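Side-chain contacts in polyketide biosynthesis 3-hydroxy-3-methylglutaryl-ACP synthase PksG (Bacillus subtilis, PDB 4YXT), which catalyses the aldol condensation of acetyl-AcpK with a beta-ketothioester polyketide intermediate carried by PksL, a step in making the antibiotic bacillaene: residues A[21-24]-A[25-29]; A[212-215]-A[216-220]; A[47-51]-A[52-56]; A[407-411]-A[412-416]; A[278-281]-A[282-286]. The protein carries 1 engineered substitution. One frame throughout, in Å; residues are numbered along the deposited sequence.

Interaction 1: A[21-24]-A[25-29]; sequences MELA and KYRHL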
# COMPACT_ATOMS: atom_id res chain seq x y z
N MET A 21 16.42 -5.22 -30.15
CA MET A 21 17.63 -5.18 -31.00
C MET A 21 17.41 -4.26 -32.20
O MET A 21 18.25 -3.41 -32.48
CB MET A 21 18.06 -6.58 -31.44
CG MET A 21 18.45 -7.50 -30.28
SD MET A 21 17.24 -8.79 -29.84
CE MET A 21 18.24 -9.80 -28.75
N GLU A 22 16.27 -4.38 -32.88
CA GLU A 22 15.89 -3.39 -33.90
C GLU A 22 15.92 -1.98 -33.32
O GLU A 22 16.34 -1.03 -33.99
CB GLU A 22 14.49 -3.65 -34.47
CG GLU A 22 14.35 -4.93 -35.31
CD GLU A 22 12.89 -5.27 -35.70
OE1 GLU A 22 11.91 -4.70 -35.13
OE2 GLU A 22 12.70 -6.14 -36.59
N LEU A 23 15.43 -1.83 -32.10
CA LEU A 23 15.37 -0.49 -31.50
C LEU A 23 16.79 0.06 -31.33
O LEU A 23 17.03 1.21 -31.57
CB LEU A 23 14.63 -0.50 -30.16
CG LEU A 23 14.55 0.84 -29.45
CD1 LEU A 23 13.63 1.80 -30.21
CD2 LEU A 23 14.10 0.66 -28.01
N ALA A 24 17.71 -0.78 -30.91
CA ALA A 24 19.06 -0.32 -30.69
C ALA A 24 19.63 0.30 -32.00
O ALA A 24 20.19 1.41 -31.99
CB ALA A 24 19.93 -1.46 -30.20
N LYS A 25 19.44 -0.44 -33.11
CA LYS A 25 19.84 -0.01 -34.46
C LYS A 25 19.31 1.36 -34.76
O LYS A 25 20.04 2.25 -35.19
CB LYS A 25 19.28 -0.97 -35.52
CG LYS A 25 20.21 -2.09 -35.98
CD LYS A 25 20.98 -2.71 -34.82
CE LYS A 25 21.83 -3.86 -35.31
NZ LYS A 25 20.98 -5.01 -35.74
N TYR A 26 18.01 1.54 -34.54
CA TYR A 26 17.36 2.78 -34.84
C TYR A 26 17.86 3.95 -33.99
O TYR A 26 17.84 5.11 -34.43
CB TYR A 26 15.88 2.58 -34.62
CG TYR A 26 15.01 3.67 -35.17
CD1 TYR A 26 14.47 3.58 -36.45
CD2 TYR A 26 14.67 4.77 -34.38
CE1 TYR A 26 13.64 4.58 -36.95
CE2 TYR A 26 13.84 5.77 -34.85
CZ TYR A 26 13.33 5.67 -36.13
OH TYR A 26 12.51 6.68 -36.58
N ARG A 27 18.34 3.65 -32.79
CA ARG A 27 18.74 4.67 -31.83
C ARG A 27 20.25 4.82 -31.77
O ARG A 27 20.75 5.70 -31.07
CB ARG A 27 18.19 4.32 -30.44
CG ARG A 27 16.66 4.40 -30.35
CD ARG A 27 16.12 5.78 -29.99
NE ARG A 27 14.72 5.73 -29.54
CZ ARG A 27 13.68 6.35 -30.12
NH1 ARG A 27 13.85 7.13 -31.19
NH2 ARG A 27 12.45 6.21 -29.63
N HIS A 28 20.96 3.95 -32.49
CA HIS A 28 22.42 4.04 -32.65
C HIS A 28 23.19 3.72 -31.38
O HIS A 28 24.23 4.34 -31.13
CB HIS A 28 22.85 5.43 -33.14
CG HIS A 28 22.14 5.89 -34.37
ND1 HIS A 28 22.39 5.35 -35.62
CD2 HIS A 28 21.21 6.86 -34.55
CE1 HIS A 28 21.63 5.95 -36.51
NE2 HIS A 28 20.91 6.88 -35.89
N LEU A 29 22.74 2.74 -30.61
CA LEU A 29 23.37 2.46 -29.34
C LEU A 29 24.74 1.86 -29.56
O LEU A 29 24.97 1.20 -30.57
CB LEU A 29 22.50 1.50 -28.52
CG LEU A 29 21.10 2.00 -28.15
CD1 LEU A 29 20.44 1.07 -27.14
CD2 LEU A 29 21.14 3.43 -27.61
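A24 and L29 meet across the last turn of helix 20-27, where the chain winds up in a Schellman motif. Before that end, the amide hydrogens are used in the regular helical way: K25 N gives to M21 O at 3.3 Å, and Y26 N gives to E22 O at 3.1 Å. The ending is carried by the carbonyl of A24. Its oxygen takes a good bond from L29 N at 3.2 Å, the donor standing above the carbonyl plane, and weak, strongly bent ones from R27 N and H28 N. R27 N is also shared weakly with L23 O. H28 N likewise reaches K25 O weakly, the second of the two backward bonds that define the motif, and H28 takes the positive phi (70°) that the reversal needs. The turn brings L29 back over A24, where its CD1 packs on A24 CB at 4.0 Å; a small methyl beneath a branched leucine suits this place, and F34 lies against both. L23 has its CG anti to the backbone N (chi1 179°), which carries CD1 to within 4.0 Å of R27 CG, so the arginine's aliphatic part rests on the leucine. Beyond it the chain bends at chi2, and the charged end finds its partners outside the helix: NE forms a salt bridge with E165 and NH1 another with E368. The chemistry implies a helix end whose last amides converge on A24 O, which holds only L29 N well, sealed by an apolar contact, while paired carboxylates would balance the charge of R27.

Interaction 2: A[212-215]-A[216-220]; sequences DSDL and SLMSY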
# COMPACT_ATOMS: atom_id res chain seq x y z
N ASP A 212 19.17 8.02 -10.71
CA ASP A 212 20.61 8.01 -10.79
C ASP A 212 21.02 6.54 -10.93
O ASP A 212 20.98 5.76 -9.97
CB ASP A 212 21.12 8.66 -9.50
CG ASP A 212 22.64 8.71 -9.38
OD1 ASP A 212 23.07 9.50 -8.53
OD2 ASP A 212 23.39 7.95 -10.05
N SER A 213 21.40 6.16 -12.15
CA SER A 213 21.70 4.76 -12.47
C SER A 213 22.87 4.16 -11.67
O SER A 213 22.81 3.02 -11.26
CB SER A 213 21.89 4.57 -13.99
OG SER A 213 22.43 5.72 -14.61
N ASP A 214 23.93 4.93 -11.47
CA ASP A 214 25.08 4.47 -10.69
C ASP A 214 24.69 4.27 -9.22
O ASP A 214 25.07 3.27 -8.59
CB ASP A 214 26.24 5.46 -10.82
CG ASP A 214 27.56 4.93 -10.22
OD1 ASP A 214 28.21 4.07 -10.87
OD2 ASP A 214 27.95 5.38 -9.11
N LEU A 215 23.90 5.18 -8.67
CA LEU A 215 23.41 4.98 -7.30
C LEU A 215 22.53 3.74 -7.12
O LEU A 215 22.72 2.96 -6.16
CB LEU A 215 22.66 6.22 -6.85
CG LEU A 215 22.43 6.33 -5.36
CD1 LEU A 215 23.76 6.24 -4.63
CD2 LEU A 215 21.69 7.64 -5.07
N SER A 216 21.55 3.56 -8.02
CA SER A 216 20.62 2.40 -7.95
C SER A 216 21.38 1.11 -7.96
O SER A 216 21.08 0.18 -7.19
CB SER A 216 19.63 2.38 -9.12
OG SER A 216 19.16 3.69 -9.39
N LEU A 217 22.40 1.08 -8.82
CA LEU A 217 23.27 -0.08 -8.92
C LEU A 217 23.97 -0.41 -7.60
O LEU A 217 23.90 -1.56 -7.12
CB LEU A 217 24.27 0.11 -10.08
CG LEU A 217 25.39 -0.93 -10.13
CD1 LEU A 217 24.80 -2.33 -10.13
CD2 LEU A 217 26.31 -0.70 -11.34
N MET A 218 24.60 0.58 -6.98
CA MET A 218 25.27 0.40 -5.70
C MET A 218 24.28 -0.03 -4.65
O MET A 218 24.59 -0.92 -3.85
CB MET A 218 25.91 1.68 -5.16
CG MET A 218 27.35 2.01 -5.48
SD MET A 218 27.66 3.66 -4.72
CE MET A 218 27.70 4.77 -6.13
N SER A 219 23.12 0.66 -4.57
CA SER A 219 22.15 0.30 -3.51
C SER A 219 21.55 -1.12 -3.72
O SER A 219 21.52 -1.95 -2.79
CB SER A 219 21.10 1.37 -3.32
OG SER A 219 20.47 1.68 -4.53
N TYR A 220 21.16 -1.44 -4.93
CA TYR A 220 20.81 -2.83 -5.25
C TYR A 220 21.83 -3.82 -4.77
O TYR A 220 21.47 -4.81 -4.16
CB TYR A 220 20.62 -2.98 -6.75
CG TYR A 220 20.16 -4.32 -7.27
CD1 TYR A 220 21.00 -5.44 -7.26
CD2 TYR A 220 18.86 -4.48 -7.77
CE1 TYR A 220 20.57 -6.68 -7.79
CE2 TYR A 220 18.43 -5.69 -8.29
CZ TYR A 220 19.27 -6.79 -8.29
OH TYR A 220 18.82 -7.98 -8.78
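The first turn of helix 213-234 is capped here by D212, at the N-cap position, whose carbonyl oxygen is gripped twice by S216. S216 N comes nearly in line with the C=O at 3.0 Å, the first regular bond of the helix. S216 OG adds a second bond at 2.8 Å from above the carbonyl plane, because chi1 of -41° sets the hydroxyl beside its own backbone N and so over the preceding turn. Serine fits well, being short enough to fold back on the helix. The carboxylate of D212 does the capping proper: OD2 accepts from L215 N at 3.1 Å, met from well above the carboxylate plane. Within the same first turn, D214 has its CG anti to its amide N (chi1 -170°), and its side chain passes at a slant that of M218, one turn beyond. D214 OD2 is modelled 3.1 Å from M218 CE, tight and of doubtful detail; the same methyl lies loosely 4.5 Å from L215 CD1. On another flank S219 N bonds to L215 O at 2.8 Å. S219 OG lies near both L215 O and S216 O without a settled choice, and its stronger partner is the hydroxyl of Y326. Further along, Y220 OH hydrogen-bonds to the backbone oxygen of H250. The side chain of S216 is about 9 Å from those of C114, by similarity the acyl-thioester intermediate, and H250, likewise a proton donor/acceptor. The arrangement is that of an aspartate N-cap opening a long helix, with a serine bonding back to the capping residue's carbonyl.

Interaction 3: A[47-51]-A[52-56]; sequences PYEDP and VTFGV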
# COMPACT_ATOMS: atom_id res chain seq x y z
N PRO A 47 -2.70 2.46 -25.57
CA PRO A 47 -3.60 3.46 -25.00
C PRO A 47 -4.84 2.89 -24.32
O PRO A 47 -5.38 3.52 -23.41
CB PRO A 47 -4.00 4.27 -26.24
CG PRO A 47 -2.76 4.26 -27.06
CD PRO A 47 -2.24 2.87 -26.91
N TYR A 48 -5.31 1.72 -24.76
CA TYR A 48 -6.49 1.13 -24.16
C TYR A 48 -6.12 0.01 -23.18
O TYR A 48 -6.90 -0.89 -22.92
CB TYR A 48 -7.47 0.66 -25.24
CG TYR A 48 -6.83 -0.01 -26.41
CD1 TYR A 48 -6.62 0.67 -27.62
CD2 TYR A 48 -6.40 -1.33 -26.31
CE1 TYR A 48 -6.02 0.01 -28.69
CE2 TYR A 48 -5.81 -1.97 -27.36
CZ TYR A 48 -5.62 -1.31 -28.55
OH TYR A 48 -5.03 -2.02 -29.57
N GLU A 49 -4.90 0.04 -22.68
CA GLU A 49 -4.53 -0.82 -21.58
C GLU A 49 -4.15 0.12 -20.47
O GLU A 49 -3.81 1.28 -20.72
CB GLU A 49 -3.40 -1.71 -21.96
CG GLU A 49 -3.73 -2.66 -23.08
CD GLU A 49 -2.52 -3.42 -23.49
OE1 GLU A 49 -1.58 -2.81 -24.06
OE2 GLU A 49 -2.49 -4.62 -23.18
N ASP A 50 -4.29 -0.39 -19.26
CA ASP A 50 -3.87 0.31 -18.08
C ASP A 50 -3.48 -0.74 -17.04
O ASP A 50 -3.47 -1.92 -17.35
CB ASP A 50 -4.95 1.29 -17.63
CG ASP A 50 -6.11 0.62 -16.96
OD1 ASP A 50 -6.11 -0.62 -16.78
OD2 ASP A 50 -6.98 1.39 -16.54
N PRO A 51 -3.09 -0.32 -15.84
CA PRO A 51 -2.78 -1.39 -14.85
C PRO A 51 -3.91 -2.31 -14.42
O PRO A 51 -3.64 -3.40 -13.89
CB PRO A 51 -2.27 -0.61 -13.66
CG PRO A 51 -1.71 0.64 -14.28
CD PRO A 51 -2.60 1.00 -15.41
N VAL A 52 -5.14 -1.85 -14.50
CA VAL A 52 -6.30 -2.73 -14.27
C VAL A 52 -6.39 -3.82 -15.36
O VAL A 52 -6.46 -5.02 -15.07
CB VAL A 52 -7.61 -1.93 -14.26
CG1 VAL A 52 -8.78 -2.87 -14.04
CG2 VAL A 52 -7.53 -0.82 -13.19
N THR A 53 -6.32 -3.40 -16.61
CA THR A 53 -6.40 -4.35 -17.69
C THR A 53 -5.28 -5.34 -17.55
O THR A 53 -5.50 -6.54 -17.70
CB THR A 53 -6.38 -3.69 -19.09
OG1 THR A 53 -5.10 -3.10 -19.35
CG2 THR A 53 -7.48 -2.61 -19.19
N PHE A 54 -4.08 -4.82 -17.25
CA PHE A 54 -2.89 -5.67 -17.18
C PHE A 54 -3.06 -6.64 -16.04
O PHE A 54 -2.75 -7.80 -16.24
CB PHE A 54 -1.58 -4.88 -16.98
CG PHE A 54 -0.83 -4.62 -18.24
CD1 PHE A 54 -1.31 -3.75 -19.18
CD2 PHE A 54 0.39 -5.26 -18.48
CE1 PHE A 54 -0.61 -3.52 -20.37
CE2 PHE A 54 1.11 -5.04 -19.65
CZ PHE A 54 0.60 -4.17 -20.61
N GLY A 55 -3.57 -6.17 -14.88
CA GLY A 55 -3.80 -7.04 -13.71
C GLY A 55 -4.92 -8.08 -13.90
O GLY A 55 -4.78 -9.26 -13.49
N VAL A 56 -6.04 -7.66 -14.46
CA VAL A 56 -7.18 -8.58 -14.75
C VAL A 56 -6.76 -9.64 -15.70
O VAL A 56 -6.92 -10.83 -15.42
CB VAL A 56 -8.40 -7.83 -15.24
CG1 VAL A 56 -9.51 -8.73 -15.80
CG2 VAL A 56 -8.93 -6.98 -14.08
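D50 and T53 hold each other by two reciprocal bonds at the start of helix 51-64. T53 N gives to D50 OD1 at 2.8 Å, almost straight and nearly along the C-O axis of the carboxylate. In return D50 N gives to T53 OG1, also at 2.8 Å. Both side chains take the crowded position between backbone N and carbonyl carbon (chi1 76° for D50, 68° for T53), which folds each one back against the other's amide. The second carboxylate oxygen of D50, OD2, is held by R414 and by the hydroxyl of Y416, so this buried acid serves the helix and the neighbouring hairpin at once; the arginine would probably favour its charged form. The backbone then settles into helix, with F54 N bonding to D50 O at 3.0 Å and G55 N to P51 O at 2.9 Å. Proline suits the first turn, where no amide hydrogen is called for. Farther out lies the packing. V52 stands side by side with D50, its CB close to OD1. The extended E49 chain slants past the F54 ring: CB lies in the ring plane at its edge, 3.7 Å from F54 CE1, while the carboxylate, engaged by the backbone N of L46, is turned 41° from the ring. P51 is about 9 Å, side chain to side chain, from the engineered A82, by similarity the site of a catalytic proton donor/acceptor. Together the reciprocal bonds make a classic capping box, with aspartate at the N-cap and threonine three residues on.

Interaction 4: A[407-411]-A[412-416]; sequences EEISE and FHRKY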
# COMPACT_ATOMS: atom_id res chain seq x y z
N GLU A 407 -12.23 1.09 -22.24
CA GLU A 407 -13.12 1.54 -23.29
C GLU A 407 -13.28 3.06 -23.23
O GLU A 407 -13.36 3.71 -24.24
CB GLU A 407 -14.47 0.86 -23.09
CG GLU A 407 -15.47 0.96 -24.25
CD GLU A 407 -16.92 0.91 -23.78
OE1 GLU A 407 -17.24 1.47 -22.70
OE2 GLU A 407 -17.75 0.33 -24.52
N GLU A 408 -13.33 3.62 -22.02
CA GLU A 408 -13.67 5.01 -21.84
C GLU A 408 -13.49 5.45 -20.39
O GLU A 408 -13.65 4.65 -19.48
CB GLU A 408 -15.14 5.19 -22.21
CG GLU A 408 -15.60 6.63 -22.41
CD GLU A 408 -17.07 6.83 -22.06
OE1 GLU A 408 -17.83 5.83 -22.02
OE2 GLU A 408 -17.45 8.00 -21.80
N ILE A 409 -13.26 6.73 -20.18
CA ILE A 409 -13.32 7.33 -18.84
C ILE A 409 -14.37 8.43 -18.91
O ILE A 409 -14.30 9.29 -19.79
CB ILE A 409 -11.95 7.89 -18.39
CG1 ILE A 409 -10.86 6.84 -18.60
CG2 ILE A 409 -11.95 8.36 -16.95
CD1 ILE A 409 -9.46 7.30 -18.28
N SER A 410 -15.38 8.38 -18.04
CA SER A 410 -16.31 9.51 -17.88
C SER A 410 -16.45 9.88 -16.43
O SER A 410 -16.59 9.01 -15.56
CB SER A 410 -17.69 9.20 -18.45
OG SER A 410 -18.08 7.91 -18.07
N GLU A 411 -16.43 11.18 -16.18
CA GLU A 411 -16.37 11.76 -14.85
C GLU A 411 -15.33 11.06 -13.92
O GLU A 411 -15.58 10.80 -12.76
CB GLU A 411 -17.76 11.77 -14.28
CG GLU A 411 -18.75 12.34 -15.28
CD GLU A 411 -18.26 13.63 -15.91
OE1 GLU A 411 -18.47 14.71 -15.31
OE2 GLU A 411 -17.66 13.57 -17.01
N PHE A 412 -14.15 10.81 -14.48
CA PHE A 412 -13.06 10.02 -13.88
C PHE A 412 -13.38 8.54 -13.67
O PHE A 412 -12.49 7.79 -13.34
CB PHE A 412 -12.53 10.62 -12.57
CG PHE A 412 -12.12 12.08 -12.67
CD1 PHE A 412 -10.92 12.44 -13.24
CD2 PHE A 412 -12.94 13.08 -12.13
CE1 PHE A 412 -10.52 13.76 -13.30
CE2 PHE A 412 -12.54 14.41 -12.15
CZ PHE A 412 -11.33 14.74 -12.73
N HIS A 413 -14.60 8.09 -13.94
CA HIS A 413 -14.89 6.68 -13.80
C HIS A 413 -14.42 5.88 -15.03
O HIS A 413 -14.83 6.14 -16.16
CB HIS A 413 -16.38 6.50 -13.51
CG HIS A 413 -16.78 5.08 -13.26
ND1 HIS A 413 -16.06 4.22 -12.46
CD2 HIS A 413 -17.83 4.37 -13.73
CE1 HIS A 413 -16.64 3.04 -12.46
NE2 HIS A 413 -17.71 3.10 -13.23
N ARG A 414 -13.54 4.91 -14.82
CA ARG A 414 -13.05 4.06 -15.90
C ARG A 414 -13.95 2.89 -16.23
O ARG A 414 -14.31 2.10 -15.35
CB ARG A 414 -11.67 3.50 -15.58
CG ARG A 414 -10.70 4.56 -15.22
CD ARG A 414 -9.29 4.08 -15.26
NE ARG A 414 -8.40 5.22 -15.18
CZ ARG A 414 -7.21 5.26 -15.74
NH1 ARG A 414 -6.76 4.24 -16.44
NH2 ARG A 414 -6.47 6.35 -15.62
N LYS A 415 -14.25 2.72 -17.51
CA LYS A 415 -15.10 1.61 -17.89
C LYS A 415 -14.39 0.69 -18.85
O LYS A 415 -13.79 1.14 -19.80
CB LYS A 415 -16.42 2.14 -18.42
CG LYS A 415 -17.14 2.99 -17.35
CD LYS A 415 -18.21 3.87 -17.94
CE LYS A 415 -19.22 3.04 -18.74
NZ LYS A 415 -19.59 3.80 -19.95
N TYR A 416 -14.43 -0.60 -18.54
CA TYR A 416 -13.71 -1.60 -19.27
C TYR A 416 -14.67 -2.51 -20.03
O TYR A 416 -15.84 -2.49 -19.81
CB TYR A 416 -12.77 -2.40 -18.34
CG TYR A 416 -11.80 -1.51 -17.59
CD1 TYR A 416 -10.52 -1.32 -18.02
CD2 TYR A 416 -12.21 -0.84 -16.42
CE1 TYR A 416 -9.65 -0.48 -17.33
CE2 TYR A 416 -11.35 -0.01 -15.72
CZ TYR A 416 -10.07 0.17 -16.17
OH TYR A 416 -9.24 0.99 -15.49
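K415 runs alongside E408 on the hairpin of strands 403-410 and 413-419, and it can be followed outward. Its CB sits 3.9 Å from E408 O. Farther on, CD passes S410 OG at 4.0 Å, using the aliphatic middle of the lysine to lie over a small serine. The chain bends at chi3 (56°) and again at chi4, bringing NZ to E408 OE1 at 3.4 Å, a long, weak salt bridge on the partly exposed face that also carries S410 and H413; E407 adds a second negative charge nearby. The opposite face is more buried: I409 and R414 lie side by side, with I409 CD1 3.9 Å from R414 NE. The extended arginine ends at D50; the methyl covers part of one guanidinium face and would probably shield the R414-D50 salt bridge from water. In the backbone, E407 N bonds to K415 O at 2.9 Å while E408 N reaches the same oxygen only weakly, so two residues face one. At the other end the strands are tied by S410 N to H413 O at 3.0 Å, and by H413 N to S410 O at 2.7 Å. E411 and F412 both have positive phi, and F412 packs on P204 of the second subunit. This is a beta hairpin with a two-residue loop (E411-F412), closed by a type I' turn, with a classic beta bulge at E407 and E408.

Interaction 5: A[278-281]-A[282-286]; sequences TDFL and TRVKP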
# COMPACT_ATOMS: atom_id res chain seq x y z
N THR A 278 29.31 -21.34 -14.29
CA THR A 278 28.65 -22.63 -14.14
C THR A 278 27.39 -22.46 -13.25
O THR A 278 26.28 -22.85 -13.60
CB THR A 278 29.64 -23.67 -13.60
OG1 THR A 278 30.70 -23.84 -14.55
CG2 THR A 278 28.98 -25.01 -13.36
N ASP A 279 27.60 -21.83 -12.10
CA ASP A 279 26.54 -21.53 -11.21
C ASP A 279 25.48 -20.58 -11.86
O ASP A 279 24.30 -20.76 -11.66
CB ASP A 279 27.15 -20.98 -9.92
CG ASP A 279 26.16 -20.90 -8.82
OD1 ASP A 279 25.74 -21.93 -8.29
OD2 ASP A 279 25.78 -19.78 -8.50
N PHE A 280 25.91 -19.58 -12.62
CA PHE A 280 24.97 -18.72 -13.32
C PHE A 280 24.00 -19.52 -14.23
O PHE A 280 22.79 -19.23 -14.27
CB PHE A 280 25.71 -17.68 -14.11
CG PHE A 280 24.81 -16.78 -14.94
CD1 PHE A 280 24.15 -15.69 -14.38
CD2 PHE A 280 24.62 -17.03 -16.29
CE1 PHE A 280 23.33 -14.86 -15.16
CE2 PHE A 280 23.79 -16.22 -17.07
CZ PHE A 280 23.16 -15.12 -16.51
N LEU A 281 24.56 -20.48 -14.96
CA LEU A 281 23.85 -21.23 -15.98
C LEU A 281 22.87 -22.17 -15.37
O LEU A 281 21.78 -22.25 -15.82
CB LEU A 281 24.81 -22.12 -16.76
CG LEU A 281 25.68 -21.49 -17.80
CD1 LEU A 281 26.46 -22.63 -18.45
CD2 LEU A 281 24.81 -20.72 -18.78
N THR A 282 23.30 -22.90 -14.34
CA THR A 282 22.42 -23.77 -13.58
C THR A 282 21.27 -23.02 -12.85
O THR A 282 20.10 -23.34 -13.02
CB THR A 282 23.25 -24.51 -12.56
OG1 THR A 282 24.27 -25.20 -13.26
CG2 THR A 282 22.44 -25.51 -11.83
N ARG A 283 21.61 -22.00 -12.06
CA ARG A 283 20.72 -21.52 -11.03
C ARG A 283 20.03 -20.25 -11.31
O ARG A 283 19.11 -19.89 -10.58
CB ARG A 283 21.53 -21.30 -9.76
CG ARG A 283 22.02 -22.59 -9.18
CD ARG A 283 22.23 -22.40 -7.71
NE ARG A 283 23.18 -21.36 -7.40
CZ ARG A 283 23.42 -20.93 -6.17
NH1 ARG A 283 22.75 -21.45 -5.12
NH2 ARG A 283 24.35 -20.02 -5.99
N VAL A 284 20.50 -19.51 -12.30
CA VAL A 284 20.08 -18.14 -12.49
C VAL A 284 19.48 -17.88 -13.86
O VAL A 284 18.41 -17.23 -13.99
CB VAL A 284 21.28 -17.20 -12.29
CG1 VAL A 284 20.86 -15.75 -12.36
CG2 VAL A 284 21.96 -17.50 -10.96
N LYS A 285 20.14 -18.41 -14.88
CA LYS A 285 19.70 -18.20 -16.25
C LYS A 285 18.27 -18.70 -16.50
O LYS A 285 17.57 -18.07 -17.21
CB LYS A 285 20.68 -18.85 -17.25
CG LYS A 285 20.14 -18.96 -18.67
CD LYS A 285 21.23 -19.32 -19.66
CE LYS A 285 20.83 -18.98 -21.12
NZ LYS A 285 19.79 -19.94 -21.63
N PRO A 286 17.84 -19.83 -15.91
CA PRO A 286 16.39 -20.11 -16.15
C PRO A 286 15.40 -18.91 -15.80
O PRO A 286 14.47 -18.58 -16.60
CB PRO A 286 16.15 -21.33 -15.27
CG PRO A 286 17.49 -22.04 -15.28
CD PRO A 286 18.50 -20.94 -15.22
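T282 begins the walk by gripping T278 O twice. Its N gives a bond of 3.1 Å, the usual helical one, and its OG1 gives another to the same oxygen from above the carbonyl plane; T282 sits on the exposed side, and its short hydroxyl can fold back to the carbonyl four residues earlier. R283 follows, facing D279 one turn back. The salt bridge runs from R283 NE to D279 OD1 at 2.8 Å; NH2 also points at OD2, but the position of NH2 is less certain. Carboxylate and guanidinium planes stand 57° apart, so the pair meets skewed. The aspartate's CG is anti to its own N (chi1 -168°), leaning the acid toward the arginine. H261 bonds to OD2 as well, and R283 NH1 is satisfied by the backbone oxygens of Y240 and F244. V284 leaves helical geometry, its N bonding to F280 O at 3.0 Å. Valine's compact branches lay CG1 on the F280 ring, 3.8 Å from CE1, while CG2 stays by the F280 backbone. K285 N takes the same F280 oxygen at 2.8 Å, a longer i-to-i+5 step. K285 CD lies 3.9 Å from L281 CD2. P286 falls at the start of the next helical turn, where an amide hydrogen is not needed within the helix. F280, in a cation-pi contact with K258, and V284 face helix 254-267. The whole is a helix end with an i-to-i+4 salt bridge and the carbonyl of F280 shared by V284 and K285, where helix 273-283 runs on into the short, weakly bonded helical turn about 285-288.

In the fold
All five contacts are local, so none encloses another and none cross; along the chain they come as interaction 1, 3, 2, 5 and 4. Interaction 1 finishes helix 20-27 and interaction 3 starts helix 51-64, both in the N-terminal part of the chain. Interaction 2 starts helix 213-234, and interaction 5 marks the break between helices 273-283 and 285-288. Interaction 4 closes the turn of the C-terminal hairpin. Only interactions 3 and 4 touch: their centres are about 13 Å apart, and the meeting ties the start of helix 51-64 to the last strand, 413-419, of the C-terminal hairpin. Interaction 5 lies on the opposite side of the chain's centre from both.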